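Local coordinates for glycoside hydrolase family protein (Novosphingobium sp. PP1Y, PDB 6Q2F) that acts as an alpha-L-rhamnosidase, probably hydrolysing the glycosidic bond of terminal alpha-L-rhamnose units in rhamnosylated compounds, at residues Arg529-Ala534 against Glu544-Phe549; Val407-Val412 against Thr538-Arg543; Val1022-Gly1027 against Arg1101-Gln1106; Val1094-Val1099 against Arg1128-Ile1133. All blocks are in the same frame, centred on the assembly; numbering follows the deposited sequence.

Contact 1 of 4, residues Arg529-Ala534 against Glu544-Phe549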
loop_
_atom_site.group_PDB
_atom_site.type_symbol
_atom_site.label_atom_id
_atom_site.label_comp_id
_atom_site.label_asym_id
_atom_site.label_seq_id
_atom_site.Cartn_x
_atom_site.Cartn_y
_atom_site.Cartn_z
ATOM N N ARG A 529 19.715 -22.551 16.423
ATOM C CA ARG A 529 20.012 -23.909 15.958
ATOM C C ARG A 529 19.178 -24.996 16.625
ATOM O O ARG A 529 18.644 -25.856 15.903
ATOM C CB ARG A 529 21.512 -24.196 16.113
ATOM C CG ARG A 529 22.288 -23.847 14.849
ATOM C CD ARG A 529 23.654 -23.222 15.152
ATOM N NE ARG A 529 24.679 -24.209 15.457
ATOM C CZ ARG A 529 25.292 -24.319 16.635
ATOM N NH1 ARG A 529 24.982 -23.492 17.627
ATOM N NH2 ARG A 529 26.220 -25.256 16.817
ATOM N N PRO A 530 19.009 -25.029 17.950
ATOM C CA PRO A 530 18.203 -26.109 18.540
ATOM C C PRO A 530 16.740 -26.045 18.139
ATOM O O PRO A 530 16.027 -27.055 18.265
ATOM C CB PRO A 530 18.380 -25.901 20.051
ATOM C CG PRO A 530 19.618 -25.080 20.193
ATOM C CD PRO A 530 19.582 -24.164 18.993
ATOM N N TRP A 531 16.277 -24.895 17.651
ATOM C CA TRP A 531 14.878 -24.689 17.312
ATOM C C TRP A 531 14.577 -24.880 15.832
ATOM O O TRP A 531 13.403 -25.042 15.473
ATOM C CB TRP A 531 14.444 -23.290 17.756
ATOM C CG TRP A 531 14.630 -23.110 19.227
ATOM C CD1 TRP A 531 15.734 -22.606 19.860
ATOM C CD2 TRP A 531 13.694 -23.452 20.260
ATOM N NE1 TRP A 531 15.539 -22.606 21.222
ATOM C CE2 TRP A 531 14.298 -23.123 21.495
ATOM C CE3 TRP A 531 12.401 -23.994 20.260
ATOM C CZ2 TRP A 531 13.656 -23.321 22.719
ATOM C CZ3 TRP A 531 11.759 -24.187 21.473
ATOM C CH2 TRP A 531 12.391 -23.857 22.688
ATOM N N LEU A 532 15.599 -24.907 14.975
ATOM C CA LEU A 532 15.370 -25.098 13.543
ATOM C C LEU A 532 14.416 -26.239 13.203
ATOM O O LEU A 532 13.646 -26.079 12.241
ATOM C CB LEU A 532 16.708 -25.306 12.820
ATOM C CG LEU A 532 17.683 -24.132 12.919
ATOM C CD1 LEU A 532 18.942 -24.412 12.128
ATOM C CD2 LEU A 532 17.031 -22.843 12.448
ATOM N N PRO A 533 14.393 -27.382 13.913
ATOM C CA PRO A 533 13.456 -28.446 13.513
ATOM C C PRO A 533 12.007 -28.006 13.500
ATOM O O PRO A 533 11.207 -28.582 12.752
ATOM C CB PRO A 533 13.711 -29.541 14.556
ATOM C CG PRO A 533 15.119 -29.337 14.957
ATOM C CD PRO A 533 15.285 -27.848 14.994
ATOM N N ALA A 534 11.649 -26.992 14.292
ATOM C CA ALA A 534 10.293 -26.451 14.251
ATOM C C ALA A 534 9.946 -25.896 12.880
ATOM O O ALA A 534 8.780 -25.933 12.471
ATOM C CB ALA A 534 10.133 -25.362 15.313
ATOM N N GLU A 544 4.053 -23.706 22.797
ATOM C CA GLU A 544 4.214 -22.266 22.945
ATOM C C GLU A 544 5.647 -21.842 22.650
ATOM O O GLU A 544 5.876 -20.833 21.978
ATOM C CB GLU A 544 3.782 -21.830 24.349
ATOM C CG GLU A 544 3.799 -20.305 24.588
ATOM C CD GLU A 544 2.921 -19.508 23.617
ATOM O OE1 GLU A 544 1.909 -20.042 23.115
ATOM O OE2 GLU A 544 3.250 -18.332 23.357
ATOM N N GLN A 545 6.628 -22.610 23.137
ATOM C CA GLN A 545 8.027 -22.296 22.860
ATOM C C GLN A 545 8.335 -22.366 21.369
ATOM O O GLN A 545 9.058 -21.519 20.834
ATOM C CB GLN A 545 8.933 -23.253 23.624
ATOM C CG GLN A 545 9.023 -23.017 25.108
ATOM C CD GLN A 545 9.787 -24.159 25.776
ATOM O OE1 GLN A 545 9.463 -25.327 25.580
ATOM N NE2 GLN A 545 10.830 -23.820 26.525
ATOM N N SER A 546 7.824 -23.388 20.682
ATOM C CA SER A 546 8.059 -23.466 19.244
ATOM C C SER A 546 7.329 -22.346 18.525
ATOM O O SER A 546 7.865 -21.758 17.583
ATOM C CB SER A 546 7.644 -24.832 18.698
ATOM O OG SER A 546 8.701 -25.767 18.860
ATOM N N ASP A 547 6.123 -22.003 18.989
ATOM C CA ASP A 547 5.396 -20.891 18.381
ATOM C C ASP A 547 6.128 -19.572 18.603
ATOM O O ASP A 547 6.153 -18.713 17.711
ATOM C CB ASP A 547 3.979 -20.816 18.941
ATOM C CG ASP A 547 3.073 -21.885 18.372
ATOM O OD1 ASP A 547 3.452 -22.503 17.353
ATOM O OD2 ASP A 547 1.981 -22.102 18.932
ATOM N N ARG A 548 6.743 -19.394 19.780
ATOM C CA ARG A 548 7.503 -18.170 20.009
ATOM C C ARG A 548 8.802 -18.176 19.221
ATOM O O ARG A 548 9.213 -17.136 18.696
ATOM C CB ARG A 548 7.774 -17.969 21.495
ATOM C CG ARG A 548 6.525 -17.589 22.258
ATOM C CD ARG A 548 6.784 -17.533 23.740
ATOM N NE ARG A 548 5.543 -17.228 24.436
ATOM C CZ ARG A 548 5.450 -16.973 25.734
ATOM N NH1 ARG A 548 6.533 -16.982 26.513
ATOM N NH2 ARG A 548 4.267 -16.703 26.243
ATOM N N PHE A 549 9.450 -19.337 19.091
ATOM C CA PHE A 549 10.624 -19.367 18.232
ATOM C C PHE A 549 10.258 -18.987 16.808
ATOM O O PHE A 549 10.972 -18.211 16.163
ATOM C CB PHE A 549 11.294 -20.730 18.217
ATOM C CG PHE A 549 12.187 -20.904 17.023
ATOM C CD1 PHE A 549 13.360 -20.179 16.922
ATOM C CD2 PHE A 549 11.826 -21.735 15.978
ATOM C CE1 PHE A 549 14.187 -20.310 15.818
ATOM C CE2 PHE A 549 12.646 -21.865 14.869
ATOM C CZ PHE A 549 13.826 -21.149 14.789
#

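Contact 2 of 4, residues Val407-Val412 against Thr538-Arg543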
loop_
_atom_site.group_PDB
_atom_site.type_symbol
_atom_site.label_atom_id
_atom_site.label_comp_id
_atom_site.label_asym_id
_atom_site.label_seq_id
_atom_site.Cartn_x
_atom_site.Cartn_y
_atom_site.Cartn_z
ATOM N N VAL A 407 10.700 -32.243 21.147
ATOM C CA VAL A 407 12.124 -32.479 21.339
ATOM C C VAL A 407 12.688 -31.479 22.338
ATOM O O VAL A 407 12.393 -30.275 22.280
ATOM C CB VAL A 407 12.855 -32.375 19.989
ATOM C CG1 VAL A 407 14.350 -32.517 20.177
ATOM C CG2 VAL A 407 12.318 -33.414 18.993
ATOM N N ASP A 408 13.512 -31.970 23.255
ATOM C CA ASP A 408 14.228 -31.084 24.162
ATOM C C ASP A 408 15.268 -30.308 23.366
ATOM O O ASP A 408 16.114 -30.925 22.710
ATOM C CB ASP A 408 14.893 -31.884 25.294
ATOM C CG ASP A 408 15.453 -30.991 26.394
ATOM O OD1 ASP A 408 15.837 -29.836 26.100
ATOM O OD2 ASP A 408 15.504 -31.436 27.559
ATOM N N PRO A 409 15.239 -28.975 23.382
ATOM C CA PRO A 409 16.243 -28.213 22.617
ATOM C C PRO A 409 17.674 -28.578 22.977
ATOM O O PRO A 409 18.528 -28.672 22.087
ATOM C CB PRO A 409 15.938 -26.749 22.975
ATOM C CG PRO A 409 14.640 -26.751 23.672
ATOM C CD PRO A 409 14.317 -28.120 24.140
ATOM N N ASP A 410 17.959 -28.793 24.261
ATOM C CA ASP A 410 19.314 -29.157 24.667
ATOM C C ASP A 410 19.763 -30.486 24.076
ATOM O O ASP A 410 20.972 -30.727 23.975
ATOM C CB ASP A 410 19.406 -29.202 26.191
ATOM C CG ASP A 410 19.150 -27.850 26.820
ATOM O OD1 ASP A 410 19.592 -26.836 26.236
ATOM O OD2 ASP A 410 18.495 -27.795 27.883
ATOM N N SER A 411 18.820 -31.342 23.674
ATOM C CA SER A 411 19.164 -32.617 23.054
ATOM C C SER A 411 19.635 -32.464 21.615
ATOM O O SER A 411 20.233 -33.402 21.077
ATOM C CB SER A 411 17.961 -33.558 23.058
ATOM O OG SER A 411 17.325 -33.578 24.316
ATOM N N VAL A 412 19.349 -31.333 20.965
ATOM C CA VAL A 412 19.670 -31.201 19.548
ATOM C C VAL A 412 21.172 -31.036 19.375
ATOM O O VAL A 412 21.805 -30.218 20.054
ATOM C CB VAL A 412 18.913 -30.025 18.918
ATOM C CG1 VAL A 412 19.339 -29.857 17.454
ATOM C CG2 VAL A 412 17.409 -30.246 19.025
ATOM N N THR A 538 8.774 -30.292 13.226
ATOM C CA THR A 538 9.092 -31.063 14.426
ATOM C C THR A 538 8.941 -30.178 15.655
ATOM O O THR A 538 9.675 -29.200 15.819
ATOM C CB THR A 538 10.502 -31.639 14.355
ATOM O OG1 THR A 538 10.557 -32.634 13.333
ATOM C CG2 THR A 538 10.873 -32.277 15.702
ATOM N N LEU A 539 7.998 -30.527 16.524
ATOM C CA LEU A 539 7.804 -29.777 17.756
ATOM C C LEU A 539 9.067 -29.822 18.602
ATOM O O LEU A 539 9.620 -30.893 18.850
ATOM C CB LEU A 539 6.621 -30.340 18.541
ATOM C CG LEU A 539 6.279 -29.599 19.831
ATOM C CD1 LEU A 539 5.952 -28.143 19.556
ATOM C CD2 LEU A 539 5.121 -30.285 20.537
ATOM N N VAL A 540 9.532 -28.650 19.020
ATOM C CA VAL A 540 10.659 -28.509 19.931
ATOM C C VAL A 540 10.132 -27.838 21.186
ATOM O O VAL A 540 9.507 -26.777 21.103
ATOM C CB VAL A 540 11.806 -27.690 19.305
ATOM C CG1 VAL A 540 13.018 -27.654 20.240
ATOM C CG2 VAL A 540 12.186 -28.265 17.951
ATOM N N GLY A 541 10.374 -28.459 22.342
ATOM C CA GLY A 541 9.815 -27.959 23.589
ATOM C C GLY A 541 8.297 -27.953 23.529
ATOM O O GLY A 541 7.671 -28.736 22.802
ATOM N N THR A 542 7.691 -27.058 24.301
ATOM C CA THR A 542 6.241 -26.940 24.291
ATOM C C THR A 542 5.779 -26.283 22.997
ATOM O O THR A 542 6.557 -25.634 22.292
ATOM C CB THR A 542 5.760 -26.117 25.484
ATOM O OG1 THR A 542 6.169 -24.757 25.307
ATOM C CG2 THR A 542 6.383 -26.651 26.787
ATOM N N ARG A 543 4.490 -26.448 22.687
ATOM C CA ARG A 543 3.929 -25.771 21.519
ATOM C C ARG A 543 4.155 -24.272 21.596
ATOM O O ARG A 543 4.414 -23.620 20.576
ATOM C CB ARG A 543 2.430 -26.062 21.385
ATOM C CG ARG A 543 2.073 -27.494 21.023
ATOM C CD ARG A 543 0.590 -27.590 20.650
ATOM N NE ARG A 543 0.192 -28.966 20.377
ATOM C CZ ARG A 543 0.429 -29.591 19.229
ATOM N NH1 ARG A 543 1.059 -28.954 18.248
ATOM N NH2 ARG A 543 0.042 -30.852 19.064
#

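Contact 3 of 4, residues Val1022-Gly1027 against Arg1101-Gln1106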
loop_
_atom_site.group_PDB
_atom_site.type_symbol
_atom_site.label_atom_id
_atom_site.label_comp_id
_atom_site.label_asym_id
_atom_site.label_seq_id
_atom_site.Cartn_x
_atom_site.Cartn_y
_atom_site.Cartn_z
ATOM N N VAL A 1022 -21.670 16.854 -33.174
ATOM C CA VAL A 1022 -21.761 17.602 -31.921
ATOM C C VAL A 1022 -22.054 16.659 -30.758
ATOM O O VAL A 1022 -21.422 16.742 -29.698
ATOM C CB VAL A 1022 -22.829 18.712 -32.032
ATOM C CG1 VAL A 1022 -23.067 19.369 -30.687
ATOM C CG2 VAL A 1022 -22.415 19.762 -33.061
ATOM N N LYS A 1023 -23.003 15.738 -30.958
ATOM C CA LYS A 1023 -23.407 14.797 -29.916
ATOM C C LYS A 1023 -22.207 14.068 -29.321
ATOM O O LYS A 1023 -22.083 13.937 -28.097
ATOM C CB LYS A 1023 -24.399 13.797 -30.517
ATOM C CG LYS A 1023 -24.845 12.646 -29.623
ATOM C CD LYS A 1023 -25.913 11.806 -30.345
ATOM C CE LYS A 1023 -26.371 10.613 -29.512
ATOM N NZ LYS A 1023 -26.918 11.033 -28.193
ATOM N N TYR A 1024 -21.313 13.582 -30.179
ATOM C CA TYR A 1024 -20.214 12.736 -29.755
ATOM C C TYR A 1024 -18.911 13.503 -29.620
ATOM O O TYR A 1024 -17.849 12.892 -29.551
ATOM C CB TYR A 1024 -20.055 11.576 -30.733
ATOM C CG TYR A 1024 -21.256 10.651 -30.777
ATOM C CD1 TYR A 1024 -21.637 9.929 -29.653
ATOM C CD2 TYR A 1024 -22.002 10.489 -31.941
ATOM C CE1 TYR A 1024 -22.727 9.072 -29.681
ATOM C CE2 TYR A 1024 -23.101 9.631 -31.982
ATOM C CZ TYR A 1024 -23.450 8.925 -30.848
ATOM O OH TYR A 1024 -24.532 8.071 -30.867
ATOM N N PHE A 1025 -18.970 14.827 -29.563
ATOM C CA PHE A 1025 -17.748 15.616 -29.530
ATOM C C PHE A 1025 -16.987 15.400 -28.222
ATOM O O PHE A 1025 -17.565 15.425 -27.133
ATOM C CB PHE A 1025 -18.063 17.098 -29.713
ATOM C CG PHE A 1025 -16.873 17.997 -29.511
ATOM C CD1 PHE A 1025 -15.897 18.112 -30.494
ATOM C CD2 PHE A 1025 -16.727 18.727 -28.337
ATOM C CE1 PHE A 1025 -14.813 18.950 -30.315
ATOM C CE2 PHE A 1025 -15.637 19.563 -28.154
ATOM C CZ PHE A 1025 -14.679 19.672 -29.142
ATOM N N SER A 1026 -15.679 15.170 -28.352
ATOM C CA SER A 1026 -14.729 15.169 -27.245
ATOM C C SER A 1026 -13.640 16.178 -27.578
ATOM O O SER A 1026 -13.029 16.101 -28.648
ATOM C CB SER A 1026 -14.115 13.777 -27.021
ATOM O OG SER A 1026 -15.062 12.875 -26.459
ATOM N N GLY A 1027 -13.401 17.117 -26.683
ATOM C CA GLY A 1027 -12.386 18.120 -26.938
ATOM C C GLY A 1027 -12.773 19.432 -26.274
ATOM O O GLY A 1027 -13.448 19.443 -25.245
ATOM N N ARG A 1101 -16.748 10.732 -27.772
ATOM C CA ARG A 1101 -16.190 10.455 -29.096
ATOM C C ARG A 1101 -15.797 8.991 -29.244
ATOM O O ARG A 1101 -15.797 8.461 -30.360
ATOM C CB ARG A 1101 -14.974 11.346 -29.357
ATOM C CG ARG A 1101 -14.480 11.304 -30.794
ATOM C CD ARG A 1101 -15.606 11.764 -31.752
ATOM N NE ARG A 1101 -16.265 10.653 -32.426
ATOM C CZ ARG A 1101 -17.173 10.789 -33.392
ATOM N NH1 ARG A 1101 -17.532 11.992 -33.803
ATOM N NH2 ARG A 1101 -17.715 9.718 -33.955
ATOM N N LEU A 1102 -15.428 8.341 -28.140
ATOM C CA LEU A 1102 -15.186 6.906 -28.169
ATOM C C LEU A 1102 -16.481 6.158 -28.441
ATOM O O LEU A 1102 -16.531 5.270 -29.297
ATOM C CB LEU A 1102 -14.569 6.447 -26.843
ATOM C CG LEU A 1102 -13.111 6.805 -26.548
ATOM C CD1 LEU A 1102 -12.796 6.540 -25.084
ATOM C CD2 LEU A 1102 -12.185 5.971 -27.443
ATOM N N ILE A 1103 -17.543 6.503 -27.710
ATOM C CA ILE A 1103 -18.844 5.911 -27.996
ATOM C C ILE A 1103 -19.271 6.230 -29.422
ATOM O O ILE A 1103 -19.725 5.349 -30.161
ATOM C CB ILE A 1103 -19.873 6.390 -26.965
ATOM C CG1 ILE A 1103 -19.445 5.906 -25.578
ATOM C CG2 ILE A 1103 -21.262 5.902 -27.365
ATOM C CD1 ILE A 1103 -20.191 6.572 -24.449
ATOM N N GLY A 1104 -19.094 7.483 -29.844
ATOM C CA GLY A 1104 -19.483 7.865 -31.191
ATOM C C GLY A 1104 -18.800 7.037 -32.259
ATOM O O GLY A 1104 -19.362 6.817 -33.332
ATOM N N ASP A 1105 -17.591 6.546 -31.976
ATOM C CA ASP A 1105 -16.851 5.763 -32.960
ATOM C C ASP A 1105 -17.345 4.331 -33.061
ATOM O O ASP A 1105 -16.988 3.635 -34.017
ATOM C CB ASP A 1105 -15.360 5.772 -32.640
ATOM C CG ASP A 1105 -14.656 6.983 -33.214
ATOM O OD1 ASP A 1105 -15.344 7.886 -33.726
ATOM O OD2 ASP A 1105 -13.412 7.034 -33.138
ATOM N N GLN A 1106 -18.149 3.874 -32.107
ATOM C CA GLN A 1106 -18.765 2.558 -32.177
ATOM C C GLN A 1106 -20.071 2.553 -32.951
ATOM O O GLN A 1106 -20.628 1.475 -33.181
ATOM C CB GLN A 1106 -19.022 2.022 -30.767
ATOM C CG GLN A 1106 -17.768 1.742 -30.006
ATOM C CD GLN A 1106 -16.944 0.662 -30.662
ATOM O OE1 GLN A 1106 -15.794 0.890 -31.029
ATOM N NE2 GLN A 1106 -17.529 -0.526 -30.820
#

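Contact 4 of 4, residues Val1094-Val1099 against Arg1128-Ile1133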
loop_
_atom_site.group_PDB
_atom_site.type_symbol
_atom_site.label_atom_id
_atom_site.label_comp_id
_atom_site.label_asym_id
_atom_site.label_seq_id
_atom_site.Cartn_x
_atom_site.Cartn_y
_atom_site.Cartn_z
ATOM N N VAL A 1094 -14.873 25.091 -22.992
ATOM C CA VAL A 1094 -15.308 23.925 -22.232
ATOM C C VAL A 1094 -14.640 22.686 -22.799
ATOM O O VAL A 1094 -14.719 22.422 -24.006
ATOM C CB VAL A 1094 -16.831 23.751 -22.246
ATOM C CG1 VAL A 1094 -17.194 22.533 -21.399
ATOM C CG2 VAL A 1094 -17.519 25.006 -21.727
ATOM N N ALA A 1095 -13.995 21.924 -21.925
ATOM C CA ALA A 1095 -13.395 20.642 -22.256
ATOM C C ALA A 1095 -14.203 19.532 -21.597
ATOM O O ALA A 1095 -14.663 19.684 -20.456
ATOM C CB ALA A 1095 -11.941 20.577 -21.769
ATOM N N ASN A 1096 -14.368 18.415 -22.302
ATOM C CA ASN A 1096 -14.983 17.223 -21.729
ATOM C C ASN A 1096 -13.985 16.068 -21.841
ATOM O O ASN A 1096 -12.817 16.276 -22.174
ATOM C CB ASN A 1096 -16.308 16.909 -22.419
ATOM C CG ASN A 1096 -16.141 16.654 -23.901
ATOM O OD1 ASN A 1096 -15.107 16.997 -24.484
ATOM N ND2 ASN A 1096 -17.163 16.065 -24.527
ATOM N N THR A 1097 -14.449 14.852 -21.557
ATOM C CA THR A 1097 -13.621 13.656 -21.660
ATOM C C THR A 1097 -13.722 13.048 -23.063
ATOM O O THR A 1097 -14.556 13.434 -23.884
ATOM C CB THR A 1097 -14.039 12.601 -20.636
ATOM O OG1 THR A 1097 -15.368 12.153 -20.937
ATOM C CG2 THR A 1097 -13.976 13.151 -19.196
ATOM N N TRP A 1098 -12.855 12.064 -23.322
ATOM C CA TRP A 1098 -12.897 11.313 -24.575
ATOM C C TRP A 1098 -14.065 10.352 -24.672
ATOM O O TRP A 1098 -14.221 9.726 -25.727
ATOM C CB TRP A 1098 -11.617 10.495 -24.757
ATOM C CG TRP A 1098 -10.510 11.250 -25.374
ATOM C CD1 TRP A 1098 -9.336 11.650 -24.766
ATOM C CD2 TRP A 1098 -10.449 11.721 -26.723
ATOM N NE1 TRP A 1098 -8.552 12.332 -25.675
ATOM C CE2 TRP A 1098 -9.208 12.381 -26.883
ATOM C CE3 TRP A 1098 -11.314 11.630 -27.825
ATOM C CZ2 TRP A 1098 -8.821 12.967 -28.097
ATOM C CZ3 TRP A 1098 -10.922 12.205 -29.035
ATOM C CH2 TRP A 1098 -9.689 12.866 -29.158
ATOM N N VAL A 1099 -14.870 10.211 -23.618
ATOM C CA VAL A 1099 -15.841 9.119 -23.556
ATOM C C VAL A 1099 -16.803 9.176 -24.742
ATOM O O VAL A 1099 -17.087 8.159 -25.390
ATOM C CB VAL A 1099 -16.595 9.159 -22.213
ATOM C CG1 VAL A 1099 -17.793 8.216 -22.222
ATOM C CG2 VAL A 1099 -15.652 8.818 -21.073
ATOM N N ARG A 1128 -21.753 11.011 -21.547
ATOM C CA ARG A 1128 -21.627 11.908 -20.405
ATOM C C ARG A 1128 -22.178 13.286 -20.768
ATOM O O ARG A 1128 -22.049 13.721 -21.914
ATOM C CB ARG A 1128 -20.164 12.038 -19.972
ATOM C CG ARG A 1128 -19.598 10.791 -19.284
ATOM C CD ARG A 1128 -18.100 10.879 -19.060
ATOM N NE ARG A 1128 -17.724 12.094 -18.345
ATOM C CZ ARG A 1128 -17.168 12.133 -17.133
ATOM N NH1 ARG A 1128 -16.902 11.008 -16.467
ATOM N NH2 ARG A 1128 -16.866 13.309 -16.594
ATOM N N PRO A 1129 -22.799 14.006 -19.840
ATOM C CA PRO A 1129 -23.232 15.372 -20.155
ATOM C C PRO A 1129 -22.039 16.179 -20.653
ATOM O O PRO A 1129 -20.935 16.076 -20.113
ATOM C CB PRO A 1129 -23.766 15.898 -18.817
ATOM C CG PRO A 1129 -24.028 14.659 -17.990
ATOM C CD PRO A 1129 -22.961 13.694 -18.408
ATOM N N SER A 1130 -22.262 16.960 -21.711
ATOM C CA SER A 1130 -21.174 17.613 -22.420
ATOM C C SER A 1130 -21.481 19.089 -22.664
ATOM O O SER A 1130 -22.625 19.462 -22.951
ATOM C CB SER A 1130 -20.922 16.909 -23.761
ATOM O OG SER A 1130 -19.776 17.447 -24.383
ATOM N N GLY A 1131 -20.444 19.922 -22.562
ATOM C CA GLY A 1131 -20.515 21.323 -22.932
ATOM C C GLY A 1131 -20.960 22.231 -21.806
ATOM O O GLY A 1131 -20.948 21.883 -20.614
ATOM N N LEU A 1132 -21.342 23.444 -22.210
ATOM C CA LEU A 1132 -21.826 24.473 -21.292
ATOM C C LEU A 1132 -23.335 24.297 -21.171
ATOM O O LEU A 1132 -24.092 24.744 -22.031
ATOM C CB LEU A 1132 -21.476 25.867 -21.807
ATOM C CG LEU A 1132 -21.899 27.062 -20.921
ATOM C CD1 LEU A 1132 -21.364 26.909 -19.489
ATOM C CD2 LEU A 1132 -21.419 28.372 -21.505
ATOM N N ILE A 1133 -23.777 23.636 -20.106
ATOM C CA ILE A 1133 -25.196 23.341 -19.961
ATOM C C ILE A 1133 -25.948 24.485 -19.270
ATOM O O ILE A 1133 -27.112 24.739 -19.580
ATOM C CB ILE A 1133 -25.349 22.010 -19.210
ATOM C CG1 ILE A 1133 -24.784 20.863 -20.050
ATOM C CG2 ILE A 1133 -26.799 21.750 -18.826
ATOM C CD1 ILE A 1133 -24.565 19.580 -19.267
HETATM O O HOH W 1 -19.082 14.807 -22.090
HETATM O O HOH W 2 -17.090 14.193 -20.243
#

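Contact 1 of 4, residues Arg529-Ala534 against Glu544-Phe549
The loop Arg529-Ala534 lies beside the first turns of helix 543-575, with the CA atoms of Ala534 and Ser546 6.2 Å apart and those of Trp531 and Phe549 6.9 Å apart. The loop has helical backbone angles without regular helical bonding, although Ala534 N does reach back to Trp531 O at 2.9 Å. No hydrogen bond crosses between the segments, which meet through side chains. The main interaction is a CH-pi contact: Trp531 CB stands over the centre of one face of the Phe549 ring, 3.3 Å from its centroid and 8° off the normal. Phe549 holds CG anti to its backbone N (chi1 161°), which sends the ring from the helix toward the loop. The indole is slid past this ring, the planes being near parallel with little overlap. Its far end rests on the helix instead, where CH2 approaches Gln545 CB to 3.6 Å. Ala534 CB packs obliquely on Phe549 CD2 at 4.1 Å. An alanine in place of Phe549 is likely to open a gap beneath Trp531 CB and leave the indole freer to shift. Ser546 OG bonds to Val540 O, tying the helix to the loop before it. Farther out, Phe520 of helix 516-524 meets the Phe549 ring, while Leu532 and Pro533 pack on Leu212 of strand 206-217 and on strand 436-447.

Contact 2 of 4, residues Val407-Val412 against Thr538-Arg543
Val540 places CG1 anti to its backbone N (chi1 -175°), a setting that brings this methyl to the carbonyl oxygen of Val407 and to the ring of Pro409. On Val407 it is CG2, beside the backbone N, that turns to Thr538 and meets its CG2 at 3.8 Å. Between these two methyl contacts the backbones form a single bridge, with the CA atoms of Val407 and Val540 4.5 Å apart. Val407 N donates to Leu539 O at 2.9 Å with an N-H...O angle of 162°, and Gly541 N returns a bond of 2.7 Å to Val407 O; this is the pattern of a parallel bridge. Val407 O also receives a CA-H...O contact from Val540 CA at 3.4 Å, so it is held from two neighbouring residues. Gly541 has a positive phi, which by itself favours glycine. Pro409 CG closes over Val540 CG1 at 3.9 Å, and Pro409 opens a short 3-10 turn, preceded by an Asx turn in which Asp408 OD1 accepts from Asp410 N. Thr542 is the N-cap of helix 543-575, and Gln545 OE1 accepts from its backbone N in return, a capping box. Phe214 of strand 206-217 packs against Val407 and Thr538, and the chain beyond Val412 enters strand 413-414, an edge of the same antiparallel sheet.

Contact 3 of 4, residues Val1022-Gly1027 against Arg1101-Gln1106
Tyr1024 lays one face of its ring on the backbone of Gly1104, whose CA is 3.5 Å from the ring centroid and 20° off the normal, a CH-pi contact. A CB on Gly1104 would come too close to Tyr1024 CB, consistent with a glycine here. That same Tyr1024 CB sits over the centre of the Arg1101 guanidinium, 3.9 Å above its plane. Ser1026 OG accepts from Arg1101 N at 3.0 Å (N-H...O angle 159°) and is bonded in turn to Thr1097 O. Replacing Tyr1024 by a serine would probably uncover Gly1104 CA and leave a gap between loop and helix. In the second shell, Asp1105 OD1 makes a salt bridge to Arg1101 NH2 at 3.0 Å, its hydrogen bonds weak, and probably helps keep the bent arginine beside its own helix; OD2 takes Thr1114 N. Lys1023 CG covers the opposite face of the tyrosine. The contact packs helix 1099-1105, which follows strand 1086-1095, against the turn leading into strand 1028-1037, consistent with a galactose-binding-like beta-sandwich.

Contact 4 of 4, residues Val1094-Val1099 against Arg1128-Ile1133
Arg1128 and Thr1097 share a water that accepts from Arg1128 NE at 2.9 Å and from Thr1097 N at 3.0 Å. Above one face of the Arg1128 guanidinium stands Thr1097 CG2, offset toward the rim and 3.7 Å from the plane. The arginine chain, bent at chi3 (54°), crosses the side chains of Thr1097 and Val1099 at about right angles, with CD against Val1099 CG2 at 3.8 Å. Its NH2 goes on to salt bridges with Asp659 and Asp1056, so two carboxylates probably balance this charge. Thr1097 OG1 also accepts weakly from Val1099 N, capping the turn that leads into helix 1099-1105. A second water donates to Pro1129 O at 3.0 Å and accepts a weak bond from Asn1096 ND2. The same ND2 lies 3.0 Å from Ser1130 OG, and it has a stronger partner in Phe1025 O; with OD1 taking Gly1027 N, both ends of the buried amide are engaged. Beyond the polar part, Val1094 sets CG1 on Gly1131 C and CG2 on Leu1132 CB, the latter 4.1 Å apart. The segments run in nearly opposite directions, 170° apart, yet no backbone bond joins them. They belong to different sheets, strand 1086-1095 to the six-stranded and strand 1131-1140 to the four-stranded one, and Val1094 and Leu1132 meet between the two layers, as in the core of a galactose-binding-like beta-sandwich.

Overall arrangement
The four contacts form two pairs at opposite sides of the chain's centre. Contacts 1 and 2 have centres about 7 Å apart and interlock along the chain; a probable hydrogen bond from Thr538 N to Pro533 O (3.0 Å) helps join them. Contacts 3 and 4, with centres about 10 Å apart, also alternate in sequence and flank the junction of strand 1086-1095 with helix 1099-1105. Centres of contacts 1 and 3 are about 66 Å apart. Along the molecule's length the sodium site lies between the pairs: Asp503, Ser504 and Glu583 directly follow parallel strands 497-502 and 579-582, Glu586 comes soon after, and Glu644 lies on strand 642-649. Helix 543-575, starting at the end of contact 2 and carrying contact 1, lies in the chain between the first two strands.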